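Local coordinates for DUF1573 domain-containing protein (Porphyromonas gingivalis, PDB 2QSV) that is of unknown function; this C-terminal part carries two immunoglobulin-like beta domains, and a cysteine-peptidase activity is assigned only tentatively to the whole protein, at residues A[114-123]-A[140-150]; A[193-202]-A[212-220]. All coordinates share one frame; numbering follows the deposited sequence.

Interaction 1: A[114-123]-A[140-150]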
ATOM      1  N   ALA A 114      23.867  12.762   6.850  1.00 35.20           N
ATOM      2  CA  ALA A 114      24.257  12.327   5.504  1.00 35.12           C
ATOM      3  C   ALA A 114      25.022  11.002   5.485  1.00 34.55           C
ATOM      4  O   ALA A 114      24.871  10.213   4.551  1.00 33.81           O
ATOM      5  CB  ALA A 114      25.042  13.450   4.766  1.00 35.62           C
ATOM      6  N   ALA A 115      25.791  10.709   6.536  1.00 34.05           N
ATOM      7  CA  ALA A 115      26.559   9.448   6.575  1.00 32.61           C
ATOM      8  C   ALA A 115      25.641   8.301   6.903  1.00 31.99           C
ATOM      9  O   ALA A 115      25.993   7.135   6.777  1.00 32.33           O
ATOM     10  CB  ALA A 115      27.709   9.540   7.623  1.00 34.92           C
ATOM     11  N   GLN A 116      24.434   8.615   7.329  1.00 30.42           N
ATOM     12  CA  GLN A 116      23.458   7.553   7.557  1.00 29.89           C
ATOM     13  C   GLN A 116      22.402   7.361   6.443  1.00 27.59           C
ATOM     14  O   GLN A 116      21.535   6.521   6.586  1.00 28.34           O
ATOM     15  CB  GLN A 116      22.715   7.797   8.873  1.00 31.52           C
ATOM     16  CG  GLN A 116      23.606   7.996  10.113  1.00 34.81           C
ATOM     17  CD  GLN A 116      22.767   8.489  11.272  1.00 36.63           C
ATOM     18  OE1 GLN A 116      22.498   9.672  11.406  1.00 38.29           O
ATOM     19  NE2 GLN A 116      22.319   7.568  12.090  1.00 42.05           N
ATOM     20  N   THR A 117      22.438   8.141   5.377  1.00 25.36           N
ATOM     21  CA  THR A 117      21.358   8.067   4.372  1.00 24.39           C
ATOM     22  C   THR A 117      21.948   7.824   3.025  1.00 22.76           C
ATOM     23  O   THR A 117      23.114   8.115   2.821  1.00 23.19           O
ATOM     24  CB  THR A 117      20.452   9.333   4.353  1.00 23.71           C
ATOM     25  OG1 THR A 117      21.259  10.501   4.119  1.00 24.54           O
ATOM     26  CG2 THR A 117      19.687   9.500   5.669  1.00 22.57           C
ATOM     27  N   GLY A 118      21.149   7.269   2.110  1.00 21.20           N
ATOM     28  CA  GLY A 118      21.562   7.030   0.742  1.00 20.71           C
ATOM     29  C   GLY A 118      20.918   8.017  -0.247  1.00 21.12           C
ATOM     30  O   GLY A 118      20.115   8.877   0.149  1.00 22.36           O
ATOM     31  N   VAL A 119      21.338   7.953  -1.500  1.00 20.11           N
ATOM     32  CA  VAL A 119      20.722   8.730  -2.587  1.00 20.80           C
ATOM     33  C   VAL A 119      20.525   7.710  -3.697  1.00 20.98           C
ATOM     34  O   VAL A 119      21.506   7.133  -4.221  1.00 21.10           O
ATOM     35  CB  VAL A 119      21.561   9.956  -3.087  1.00 20.87           C
ATOM     36  CG1 VAL A 119      20.765  10.724  -4.254  1.00 19.25           C
ATOM     37  CG2 VAL A 119      21.867  10.973  -1.984  1.00 19.89           C
HETATM   38  N   MSE A 120      19.269   7.461  -4.054  1.00 19.85           N
HETATM   39  CA  MSE A 120      18.926   6.425  -5.032  1.00 18.61           C
HETATM   40  C   MSE A 120      18.909   6.973  -6.457  1.00 20.16           C
HETATM   41  O   MSE A 120      18.217   7.982  -6.741  1.00 20.56           O
HETATM   42  CB  MSE A 120      17.571   5.755  -4.665  1.00 18.58           C
HETATM   43  CG  MSE A 120      17.215   4.505  -5.570  1.00 17.26           C
HETATM   44 SE   MSE A 120      16.018   3.309  -4.680  0.55 19.87          SE
HETATM   45  CE  MSE A 120      14.428   4.509  -4.985  1.00 18.33           C
ATOM     46  N   GLU A 121      19.636   6.306  -7.347  0.50 19.41           N
ATOM     47  CA  GLU A 121      19.544   6.585  -8.755  0.50 20.15           C
ATOM     48  C   GLU A 121      19.077   5.325  -9.491  0.50 19.95           C
ATOM     49  O   GLU A 121      19.633   4.239  -9.300  0.50 18.42           O
ATOM     50  CB  GLU A 121      20.900   7.084  -9.246  0.50 21.02           C
ATOM     51  CG  GLU A 121      21.000   7.281 -10.713  0.50 26.13           C
ATOM     52  CD  GLU A 121      22.413   7.620 -11.140  0.50 32.70           C
ATOM     53  OE1 GLU A 121      22.964   8.620 -10.605  0.50 35.91           O
ATOM     54  OE2 GLU A 121      22.952   6.902 -12.019  0.50 33.68           O
ATOM     55  N   LEU A 122      18.023   5.467 -10.312  1.00 18.99           N
ATOM     56  CA  LEU A 122      17.501   4.359 -11.144  1.00 18.41           C
ATOM     57  C   LEU A 122      16.606   4.897 -12.277  1.00 19.66           C
ATOM     58  O   LEU A 122      16.163   6.051 -12.265  1.00 18.30           O
ATOM     59  CB  LEU A 122      16.673   3.303 -10.352  1.00 17.62           C
ATOM     60  CG  LEU A 122      15.627   3.637  -9.244  1.00 19.82           C
ATOM     61  CD1 LEU A 122      15.068   5.069  -9.204  1.00 17.36           C
ATOM     62  CD2 LEU A 122      14.568   2.639  -9.039  1.00 16.08           C
ATOM     63  N   SER A 123      16.298   3.996 -13.183  1.00 19.37           N
ATOM     64  CA  SER A 123      15.309   4.232 -14.197  1.00 21.44           C
ATOM     65  C   SER A 123      13.913   4.133 -13.583  1.00 19.87           C
ATOM     66  O   SER A 123      13.576   3.192 -12.856  1.00 17.76           O
ATOM     67  CB  SER A 123      15.521   3.199 -15.302  1.00 22.97           C
ATOM     68  OG  SER A 123      14.353   3.184 -16.118  1.00 29.77           O
ATOM     69  N   ILE A 140      16.144  -3.633 -13.313  1.00 23.09           N
ATOM     70  CA  ILE A 140      16.528  -2.247 -13.249  1.00 21.95           C
ATOM     71  C   ILE A 140      17.649  -2.148 -12.233  1.00 21.68           C
ATOM     72  O   ILE A 140      17.523  -2.654 -11.125  1.00 21.89           O
ATOM     73  CB  ILE A 140      15.323  -1.346 -12.863  1.00 22.45           C
ATOM     74  CG1 ILE A 140      14.410  -1.128 -14.103  1.00 24.01           C
ATOM     75  CG2 ILE A 140      15.746   0.014 -12.298  1.00 23.02           C
ATOM     76  CD1 ILE A 140      13.126  -0.406 -13.776  1.00 22.56           C
ATOM     77  N   GLU A 141      18.736  -1.485 -12.613  1.00 20.48           N
ATOM     78  CA  GLU A 141      19.837  -1.270 -11.701  1.00 20.67           C
ATOM     79  C   GLU A 141      19.545  -0.117 -10.767  1.00 20.22           C
ATOM     80  O   GLU A 141      19.206   1.013 -11.179  1.00 21.09           O
ATOM     81  CB  GLU A 141      21.154  -1.039 -12.480  1.00 20.09           C
ATOM     82  CG  GLU A 141      22.339  -0.819 -11.518  1.00 24.28           C
ATOM     83  CD  GLU A 141      23.709  -0.738 -12.207  1.00 29.65           C
ATOM     84  OE1 GLU A 141      23.840  -0.166 -13.283  1.00 35.80           O
ATOM     85  OE2 GLU A 141      24.681  -1.203 -11.623  1.00 35.53           O
ATOM     86  N   ILE A 142      19.640  -0.401  -9.491  1.00 19.13           N
ATOM     87  CA  ILE A 142      19.449   0.608  -8.517  1.00 19.73           C
ATOM     88  C   ILE A 142      20.800   1.006  -7.943  1.00 21.19           C
ATOM     89  O   ILE A 142      21.489   0.181  -7.371  1.00 20.34           O
ATOM     90  CB  ILE A 142      18.533   0.122  -7.384  1.00 19.99           C
ATOM     91  CG1 ILE A 142      17.091  -0.142  -7.905  1.00 17.45           C
ATOM     92  CG2 ILE A 142      18.604   1.125  -6.214  1.00 18.74           C
ATOM     93  CD1 ILE A 142      16.146  -0.687  -6.776  1.00 18.21           C
ATOM     94  N   ARG A 143      21.087   2.295  -7.989  0.50 19.84           N
ATOM     95  CA  ARG A 143      22.383   2.769  -7.661  0.50 19.57           C
ATOM     96  C   ARG A 143      22.320   3.643  -6.408  0.50 19.37           C
ATOM     97  O   ARG A 143      21.396   4.461  -6.263  0.50 17.30           O
ATOM     98  CB  ARG A 143      22.856   3.580  -8.843  0.50 19.43           C
ATOM     99  CG  ARG A 143      24.303   3.542  -9.032  0.50 19.93           C
ATOM    100  CD  ARG A 143      24.706   4.343 -10.235  0.50 14.37           C
ATOM    101  NE  ARG A 143      25.849   5.163  -9.865  0.50 15.30           N
ATOM    102  CZ  ARG A 143      26.498   5.987 -10.681  0.50 14.30           C
ATOM    103  NH1 ARG A 143      26.092   6.119 -11.942  0.50 15.17           N
ATOM    104  NH2 ARG A 143      27.516   6.723 -10.219  0.50 12.01           N
ATOM    105  N   ASN A 144      23.292   3.471  -5.507  1.00 18.21           N
ATOM    106  CA  ASN A 144      23.474   4.414  -4.395  1.00 17.73           C
ATOM    107  C   ASN A 144      24.571   5.412  -4.685  1.00 18.88           C
ATOM    108  O   ASN A 144      25.788   5.058  -4.839  1.00 16.54           O
ATOM    109  CB  ASN A 144      23.701   3.664  -3.033  1.00 18.10           C
ATOM    110  CG  ASN A 144      23.939   4.629  -1.860  1.00 17.24           C
ATOM    111  OD1 ASN A 144      23.525   5.786  -1.908  1.00 20.60           O
ATOM    112  ND2 ASN A 144      24.562   4.144  -0.790  1.00 16.98           N
ATOM    113  N   VAL A 145      24.185   6.693  -4.758  1.00 19.24           N
ATOM    114  CA  VAL A 145      25.149   7.737  -5.006  1.00 19.37           C
ATOM    115  C   VAL A 145      25.287   8.589  -3.774  1.00 19.97           C
ATOM    116  O   VAL A 145      25.906   9.613  -3.832  1.00 22.49           O
ATOM    117  CB  VAL A 145      24.906   8.581  -6.324  1.00 20.51           C
ATOM    118  CG1 VAL A 145      24.959   7.693  -7.551  1.00 19.44           C
ATOM    119  CG2 VAL A 145      23.571   9.394  -6.251  1.00 18.24           C
ATOM    120  N   GLY A 146      24.712   8.171  -2.658  1.00 20.17           N
ATOM    121  CA  GLY A 146      24.813   8.957  -1.437  1.00 22.40           C
ATOM    122  C   GLY A 146      26.149   8.710  -0.691  1.00 23.78           C
ATOM    123  O   GLY A 146      27.071   8.050  -1.218  1.00 23.48           O
ATOM    124  N   ALA A 147      26.215   9.226   0.524  1.00 23.98           N
ATOM    125  CA  ALA A 147      27.400   9.135   1.405  1.00 25.82           C
ATOM    126  C   ALA A 147      27.239   8.027   2.446  1.00 25.84           C
ATOM    127  O   ALA A 147      28.201   7.598   3.016  1.00 27.07           O
ATOM    128  CB  ALA A 147      27.679  10.505   2.087  1.00 24.27           C
ATOM    129  N   GLY A 148      26.004   7.586   2.667  1.00 25.88           N
ATOM    130  CA  GLY A 148      25.655   6.530   3.574  1.00 24.51           C
ATOM    131  C   GLY A 148      25.044   5.348   2.819  1.00 24.88           C
ATOM    132  O   GLY A 148      24.839   5.410   1.590  1.00 24.59           O
ATOM    133  N   PRO A 149      24.749   4.258   3.551  1.00 24.34           N
ATOM    134  CA  PRO A 149      24.136   3.071   2.945  1.00 24.46           C
ATOM    135  C   PRO A 149      22.678   3.407   2.550  1.00 22.98           C
ATOM    136  O   PRO A 149      21.936   4.036   3.317  1.00 23.03           O
ATOM    137  CB  PRO A 149      24.157   2.015   4.076  1.00 24.13           C
ATOM    138  CG  PRO A 149      24.332   2.772   5.334  1.00 26.69           C
ATOM    139  CD  PRO A 149      24.915   4.126   5.020  1.00 25.69           C
ATOM    140  N   LEU A 150      22.318   3.011   1.344  1.00 21.86           N
ATOM    141  CA  LEU A 150      20.953   3.122   0.850  1.00 20.37           C
ATOM    142  C   LEU A 150      20.211   1.887   1.288  1.00 19.42           C
ATOM    143  O   LEU A 150      20.654   0.758   0.985  1.00 18.84           O
ATOM    144  CB  LEU A 150      20.960   3.221  -0.667  1.00 19.82           C
ATOM    145  CG  LEU A 150      19.596   3.241  -1.410  1.00 19.81           C
ATOM    146  CD1 LEU A 150      18.801   4.528  -1.088  1.00 15.92           C
ATOM    147  CD2 LEU A 150      19.848   3.104  -2.951  1.00 15.50           C
TER
HETATM  148  O   HOH W   1      24.184  10.813   1.899  1.00 23.66           O
HETATM  149  O   HOH W   2      20.978   3.377 -11.867  1.00 43.01           O
HETATM  150  O   HOH W   3      18.401   2.089 -13.553  1.00 21.64           O

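Interaction 2: A[193-202]-A[212-220]. With SO4 (sulfate ion), chain B.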
ATOM      1  N   TRP A 193      -7.013  -7.823 -19.451  1.00 48.62           N
ATOM      2  CA  TRP A 193      -6.226  -6.621 -19.766  1.00 47.64           C
ATOM      3  C   TRP A 193      -5.438  -6.899 -21.045  1.00 46.74           C
ATOM      4  O   TRP A 193      -4.898  -7.999 -21.222  1.00 46.39           O
ATOM      5  CB  TRP A 193      -5.272  -6.233 -18.617  1.00 47.71           C
ATOM      6  CG  TRP A 193      -5.955  -6.003 -17.285  1.00 48.40           C
ATOM      7  CD1 TRP A 193      -7.194  -5.443 -17.073  1.00 49.26           C
ATOM      8  CD2 TRP A 193      -5.427  -6.306 -15.984  1.00 49.35           C
ATOM      9  NE1 TRP A 193      -7.475  -5.398 -15.723  1.00 50.63           N
ATOM     10  CE2 TRP A 193      -6.412  -5.922 -15.031  1.00 51.05           C
ATOM     11  CE3 TRP A 193      -4.224  -6.871 -15.526  1.00 47.58           C
ATOM     12  CZ2 TRP A 193      -6.220  -6.077 -13.648  1.00 48.69           C
ATOM     13  CZ3 TRP A 193      -4.039  -7.029 -14.161  1.00 46.79           C
ATOM     14  CH2 TRP A 193      -5.030  -6.631 -13.238  1.00 48.36           C
ATOM     15  N   GLN A 194      -5.409  -5.921 -21.949  0.50 46.04           N
ATOM     16  CA  GLN A 194      -4.585  -6.018 -23.146  0.50 45.71           C
ATOM     17  C   GLN A 194      -3.238  -5.364 -22.863  0.50 44.71           C
ATOM     18  O   GLN A 194      -2.242  -5.669 -23.512  0.50 44.37           O
ATOM     19  CB  GLN A 194      -5.255  -5.344 -24.354  0.50 46.01           C
ATOM     20  CG  GLN A 194      -6.339  -6.178 -25.049  0.50 47.18           C
ATOM     21  CD  GLN A 194      -5.780  -7.399 -25.771  0.50 48.52           C
ATOM     22  OE1 GLN A 194      -6.141  -8.531 -25.451  0.50 48.89           O
ATOM     23  NE2 GLN A 194      -4.896  -7.175 -26.742  0.50 49.21           N
ATOM     24  N   SER A 195      -3.234  -4.448 -21.898  1.00 43.96           N
ATOM     25  CA  SER A 195      -2.033  -3.748 -21.493  1.00 41.93           C
ATOM     26  C   SER A 195      -2.101  -3.375 -20.008  1.00 40.81           C
ATOM     27  O   SER A 195      -3.196  -3.298 -19.397  1.00 40.24           O
ATOM     28  CB  SER A 195      -1.828  -2.514 -22.366  1.00 41.78           C
ATOM     29  OG  SER A 195      -2.795  -1.535 -22.071  1.00 42.18           O
ATOM     30  N   ILE A 196      -0.927  -3.178 -19.415  1.00 38.40           N
ATOM     31  CA  ILE A 196      -0.854  -2.675 -18.050  1.00 35.95           C
ATOM     32  C   ILE A 196      -0.005  -1.432 -17.983  1.00 34.66           C
ATOM     33  O   ILE A 196       0.854  -1.208 -18.818  1.00 33.81           O
ATOM     34  CB  ILE A 196      -0.326  -3.721 -17.035  1.00 36.89           C
ATOM     35  CG1 ILE A 196       1.038  -4.292 -17.454  1.00 35.72           C
ATOM     36  CG2 ILE A 196      -1.346  -4.804 -16.772  1.00 34.46           C
ATOM     37  CD1 ILE A 196       1.776  -4.972 -16.320  1.00 40.18           C
ATOM     38  N   ALA A 197      -0.265  -0.614 -16.977  1.00 33.83           N
ATOM     39  CA  ALA A 197       0.570   0.497 -16.668  1.00 33.22           C
ATOM     40  C   ALA A 197       0.557   0.507 -15.133  1.00 33.00           C
ATOM     41  O   ALA A 197      -0.444   0.880 -14.507  1.00 33.74           O
ATOM     42  CB  ALA A 197       0.004   1.782 -17.275  1.00 34.14           C
ATOM     43  N   ALA A 198       1.621  -0.005 -14.523  1.00 29.66           N
ATOM     44  CA  ALA A 198       1.579  -0.288 -13.096  1.00 27.51           C
ATOM     45  C   ALA A 198       2.845   0.272 -12.400  1.00 26.16           C
ATOM     46  O   ALA A 198       3.923   0.371 -13.036  1.00 25.55           O
ATOM     47  CB  ALA A 198       1.440  -1.771 -12.903  1.00 28.05           C
ATOM     48  N   ASP A 199       2.704   0.695 -11.155  1.00 23.30           N
ATOM     49  CA  ASP A 199       3.817   1.223 -10.387  1.00 22.55           C
ATOM     50  C   ASP A 199       4.519   0.180  -9.523  1.00 21.61           C
ATOM     51  O   ASP A 199       3.874  -0.618  -8.845  1.00 19.45           O
ATOM     52  CB  ASP A 199       3.393   2.361  -9.457  1.00 22.05           C
ATOM     53  CG  ASP A 199       2.937   3.601 -10.212  1.00 27.04           C
ATOM     54  OD1 ASP A 199       3.525   3.931 -11.277  1.00 28.09           O
ATOM     55  OD2 ASP A 199       1.953   4.225  -9.736  1.00 32.25           O
ATOM     56  N   ILE A 200       5.854   0.223  -9.546  1.00 20.52           N
ATOM     57  CA  ILE A 200       6.610  -0.370  -8.455  1.00 18.78           C
ATOM     58  C   ILE A 200       6.882   0.734  -7.427  1.00 17.15           C
ATOM     59  O   ILE A 200       7.440   1.728  -7.772  1.00 16.74           O
ATOM     60  CB  ILE A 200       7.978  -0.987  -8.924  1.00 18.48           C
ATOM     61  CG1 ILE A 200       7.725  -2.101  -9.948  1.00 19.67           C
ATOM     62  CG2 ILE A 200       8.681  -1.542  -7.685  1.00 14.81           C
ATOM     63  CD1 ILE A 200       8.974  -2.439 -10.904  1.00 17.78           C
ATOM     64  N   SER A 201       6.488   0.538  -6.179  1.00 17.30           N
ATOM     65  CA  SER A 201       6.702   1.544  -5.151  1.00 19.16           C
ATOM     66  C   SER A 201       7.836   1.130  -4.218  1.00 19.20           C
ATOM     67  O   SER A 201       7.856  -0.017  -3.703  1.00 21.48           O
ATOM     68  CB  SER A 201       5.429   1.769  -4.328  1.00 18.44           C
ATOM     69  OG  SER A 201       4.386   2.255  -5.167  1.00 21.78           O
ATOM     70  N   ILE A 202       8.783   2.050  -4.033  1.00 18.59           N
ATOM     71  CA  ILE A 202       9.965   1.772  -3.190  1.00 18.52           C
ATOM     72  C   ILE A 202      10.043   2.770  -2.092  1.00 17.11           C
ATOM     73  O   ILE A 202      10.077   3.931  -2.336  1.00 17.48           O
ATOM     74  CB  ILE A 202      11.327   1.809  -4.029  1.00 18.71           C
ATOM     75  CG1 ILE A 202      11.285   0.779  -5.186  1.00 16.74           C
ATOM     76  CG2 ILE A 202      12.567   1.641  -3.053  1.00 16.78           C
ATOM     77  CD1 ILE A 202      12.431   0.914  -6.235  1.00 20.61           C
ATOM     78  N   ARG A 212       9.640   6.212  -3.968  1.00 19.41           N
ATOM     79  CA  ARG A 212      10.051   6.327  -5.363  1.00 18.74           C
ATOM     80  C   ARG A 212       9.207   5.373  -6.191  1.00 18.26           C
ATOM     81  O   ARG A 212       8.917   4.303  -5.734  1.00 19.43           O
ATOM     82  CB  ARG A 212      11.553   5.979  -5.451  1.00 19.08           C
ATOM     83  CG  ARG A 212      12.230   6.623  -6.611  1.00 17.34           C
ATOM     84  CD  ARG A 212      12.447   8.132  -6.405  1.00 15.53           C
ATOM     85  NE  ARG A 212      13.044   8.540  -7.650  1.00 15.31           N
ATOM     86  CZ  ARG A 212      14.349   8.448  -7.911  1.00 19.07           C
ATOM     87  NH1 ARG A 212      15.221   8.010  -6.946  1.00 16.11           N
ATOM     88  NH2 ARG A 212      14.774   8.838  -9.103  1.00 17.91           N
ATOM     89  N   ARG A 213       8.731   5.775  -7.373  1.00 18.21           N
ATOM     90  CA  ARG A 213       7.902   4.894  -8.174  1.00 17.73           C
ATOM     91  C   ARG A 213       8.444   4.706  -9.551  1.00 16.93           C
ATOM     92  O   ARG A 213       8.885   5.648 -10.209  1.00 17.99           O
ATOM     93  CB  ARG A 213       6.427   5.365  -8.253  1.00 19.38           C
ATOM     94  CG  ARG A 213       5.731   5.365  -6.954  1.00 22.47           C
ATOM     95  CD  ARG A 213       4.409   6.053  -7.190  1.00 27.12           C
ATOM     96  NE  ARG A 213       3.489   6.022  -6.069  1.00 27.55           N
ATOM     97  CZ  ARG A 213       3.307   7.025  -5.227  1.00 25.90           C
ATOM     98  NH1 ARG A 213       4.046   8.100  -5.298  1.00 26.54           N
ATOM     99  NH2 ARG A 213       2.414   6.919  -4.287  1.00 27.67           N
ATOM    100  N   ILE A 214       8.443   3.454  -9.957  1.00 16.55           N
ATOM    101  CA  ILE A 214       8.817   3.088 -11.269  1.00 19.28           C
ATOM    102  C   ILE A 214       7.540   2.714 -12.013  1.00 20.18           C
ATOM    103  O   ILE A 214       6.810   1.815 -11.580  1.00 21.30           O
ATOM    104  CB  ILE A 214       9.745   1.819 -11.261  1.00 18.54           C
ATOM    105  CG1 ILE A 214      11.037   2.116 -10.495  1.00 20.27           C
ATOM    106  CG2 ILE A 214      10.115   1.410 -12.687  1.00 17.75           C
ATOM    107  CD1 ILE A 214      11.776   0.818 -10.176  1.00 20.58           C
ATOM    108  N   LYS A 215       7.280   3.399 -13.118  1.00 21.54           N
ATOM    109  CA  LYS A 215       6.166   3.013 -13.989  0.50 22.06           C
ATOM    110  C   LYS A 215       6.601   1.950 -14.977  1.00 22.06           C
ATOM    111  O   LYS A 215       7.530   2.141 -15.743  1.00 21.62           O
ATOM    112  CB  LYS A 215       5.602   4.219 -14.758  0.50 22.58           C
ATOM    113  CG  LYS A 215       4.644   3.792 -15.922  0.50 24.36           C
ATOM    114  CD  LYS A 215       3.346   3.123 -15.404  0.50 24.59           C
ATOM    115  CE  LYS A 215       2.492   4.097 -14.596  0.50 26.16           C
ATOM    116  NZ  LYS A 215       1.714   3.469 -13.520  0.50 27.77           N
ATOM    117  N   VAL A 216       5.937   0.812 -14.924  1.00 22.00           N
ATOM    118  CA  VAL A 216       6.157  -0.280 -15.830  1.00 23.45           C
ATOM    119  C   VAL A 216       4.951  -0.422 -16.799  1.00 25.25           C
ATOM    120  O   VAL A 216       3.786  -0.479 -16.371  1.00 25.84           O
ATOM    121  CB  VAL A 216       6.366  -1.595 -15.051  1.00 23.42           C
ATOM    122  CG1 VAL A 216       6.651  -2.788 -15.998  1.00 23.85           C
ATOM    123  CG2 VAL A 216       7.526  -1.445 -14.014  1.00 23.06           C
ATOM    124  N   LYS A 217       5.250  -0.465 -18.084  1.00 26.83           N
ATOM    125  CA  LYS A 217       4.279  -0.727 -19.149  1.00 28.78           C
ATOM    126  C   LYS A 217       4.563  -2.023 -19.882  1.00 30.10           C
ATOM    127  O   LYS A 217       5.729  -2.409 -20.089  1.00 29.38           O
ATOM    128  CB  LYS A 217       4.278   0.413 -20.147  1.00 29.40           C
ATOM    129  CG  LYS A 217       3.659   1.652 -19.608  1.00 31.60           C
ATOM    130  CD  LYS A 217       3.795   2.780 -20.645  1.00 35.47           C
ATOM    131  CE  LYS A 217       3.198   4.040 -20.065  1.00 37.40           C
ATOM    132  NZ  LYS A 217       3.345   5.136 -21.064  1.00 39.84           N
ATOM    133  N   ALA A 218       3.481  -2.708 -20.249  1.00 31.34           N
ATOM    134  CA  ALA A 218       3.540  -3.957 -20.979  1.00 34.09           C
ATOM    135  C   ALA A 218       2.222  -4.136 -21.765  1.00 36.62           C
ATOM    136  O   ALA A 218       1.171  -3.675 -21.325  1.00 36.90           O
ATOM    137  CB  ALA A 218       3.769  -5.121 -20.017  1.00 33.27           C
ATOM    138  N   GLU A 219       2.295  -4.767 -22.934  1.00 39.67           N
ATOM    139  CA  GLU A 219       1.090  -5.123 -23.717  1.00 42.87           C
ATOM    140  C   GLU A 219       1.160  -6.565 -24.200  1.00 44.03           C
ATOM    141  O   GLU A 219       2.260  -7.129 -24.340  1.00 44.63           O
ATOM    142  CB  GLU A 219       0.838  -4.139 -24.872  1.00 43.22           C
ATOM    143  CG  GLU A 219       1.963  -4.034 -25.870  1.00 47.52           C
ATOM    144  CD  GLU A 219       1.910  -2.736 -26.694  1.00 53.64           C
ATOM    145  OE1 GLU A 219       0.858  -2.482 -27.335  1.00 55.29           O
ATOM    146  OE2 GLU A 219       2.929  -1.985 -26.703  1.00 53.48           O
ATOM    147  N   LEU A 220      -0.001  -7.175 -24.432  1.00 45.05           N
ATOM    148  CA  LEU A 220      -0.050  -8.604 -24.757  1.00 46.62           C
ATOM    149  C   LEU A 220       0.695  -8.994 -26.038  1.00 46.94           C
ATOM    150  O   LEU A 220       0.712  -8.234 -26.996  1.00 47.78           O
ATOM    151  CB  LEU A 220      -1.495  -9.115 -24.795  1.00 46.77           C
ATOM    152  CG  LEU A 220      -2.107  -9.340 -23.418  1.00 48.09           C
ATOM    153  CD1 LEU A 220      -3.545  -9.815 -23.561  1.00 51.34           C
ATOM    154  CD2 LEU A 220      -1.286 -10.352 -22.646  1.00 48.31           C
TER
HETATM  155  S   SO4 B 221      -0.700   0.365  -9.651  1.00 60.51           S
HETATM  156  O1  SO4 B 221       0.002   1.195 -10.627  1.00 58.82           O
HETATM  157  O2  SO4 B 221      -2.071   0.868  -9.417  1.00 62.05           O
HETATM  158  O3  SO4 B 221      -0.788  -1.032 -10.073  1.00 56.07           O
HETATM  159  O4  SO4 B 221       0.005   0.497  -8.384  1.00 62.39           O
HETATM  160  O   HOH W   4       1.156   3.978  -7.168  1.00 39.82           O
HETATM  161  O   HOH W   5       0.116   4.738 -11.567  1.00 63.28           O
HETATM  162  O   HOH W   6       2.270   3.619  -4.055  1.00 40.98           O

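Interaction 1: A[114-123]-A[140-150]
Asn-144 reaches across to Val-119 because its CG stands anti to the backbone N (chi1 178°), which brings OD1 within bonding distance of Val-119 N. OD1 accepts two N-H groups from opposite faces of its plane: Val-119 N at 3.1 Å and Gly-146 N at 2.8 Å, the latter closing an Asx turn. On the other branch, ND2 donates to Gly-148 O at 2.7 Å, in the plane of the amide, and also serves Ile-171 O. Next to this turn the chains pair as a short antiparallel ladder, with Glu-121 and Arg-143 joined by two backbone bonds. Their side chains run alongside each other and, in the conformers described here, Glu-121 OE2 and Arg-143 NH1 form a salt bridge at 3.2 Å. On the face of Met-120, a selenomethionine, CG and SE both lie 3.7 Å from Ile-142 CG2, and CB sits 3.9 Å from Leu-150 CD2, the two side chains nearly perpendicular. Further along, two waters continue the pairing through Glu-141 O. A buried amide satisfied by main chain thus helps fix the turn after strand 136-144 and ties it to edge strand 120-121, while the Glu-121 to Arg-143 pair probably adds a less rigid link.

Interaction 2: A[193-202]-A[212-220]
Strands 195-202 and 212-219 run antiparallel, their axes approaching to 4.5 Å with N-to-C directions 154° apart, and a ladder of backbone hydrogen bonds joins them from Ile-202 and Arg-212 to Ile-196 and Ala-218, the bond from Ala-218 N to Ile-196 O being weak. Leu-220 N extends it to Gln-194 O. The face of Ile-200 and Val-216 is mostly apolar, that of Asp-199 and Lys-215 mostly polar. On the first, Ile-200 CD1 packs 3.6 Å from Val-216 CG2, Ile-202 CD1 meets Ile-214 CD1 at 4.0 Å, and Ile-196 lays CG1 on Ala-218 CB at 3.8 Å. The last contact depends on a chi1 of 55°, which sets CG1 between the backbone N and the carbonyl carbon. On the second, Lys-215 starts out anti to its own N and then bends at chi2, chi3 and chi4; in the conformer described, NZ comes over the carboxylate plane of Asp-199 and makes a salt bridge to OD1 at 2.9 Å. Water bridges Asp-199 OD2 to the same NZ, and another water links OD2 to Arg-213 NE, so the acid is shared between a direct and a solvent-mediated cation. A sulfate, probably from the crystallisation liquor, accepts a bond from Asp-199 N through O1 at 2.8 Å. At the end of the ladder, Leu-220 CD1 packs against Trp-193 O. Within the immunoglobulin-like domain, strand 150-157 lies beside 195-204 and strand 125-130 runs parallel to 211-219, where Tyr-125 OH bonds Lys-217 NZ. The isoleucine face packs on strand 176-183 of the opposing sheet through Val-183, Ile-181 and Leu-179, while helix 185-190 covers Leu-220 and touches Ile-196 through Met-188.

Interactions 1 and 2 belong to the two facing sheets of a single immunoglobulin-like domain; their centres lie 23 Å apart, yet their side chains meet in the core. Both segments of interaction 1 feed this junction: from 114-123, Leu-122 CD2 packs 3.5 Å from Ile-214 CD1, and from strand 136-144, Ile-140 CD1 lies 3.7 Å from Ile-214 CG2. A polar tie adds to it, Met-120 O probably accepting from Arg-212 NH1 at 3.0 Å. Ile-214 therefore serves both the hairpin and the opposite sheet. The sodium ion, held by Thr-157, Asn-159 and Leu-162, sits about 8 Å from the side chain of Ala-198 in interaction 2.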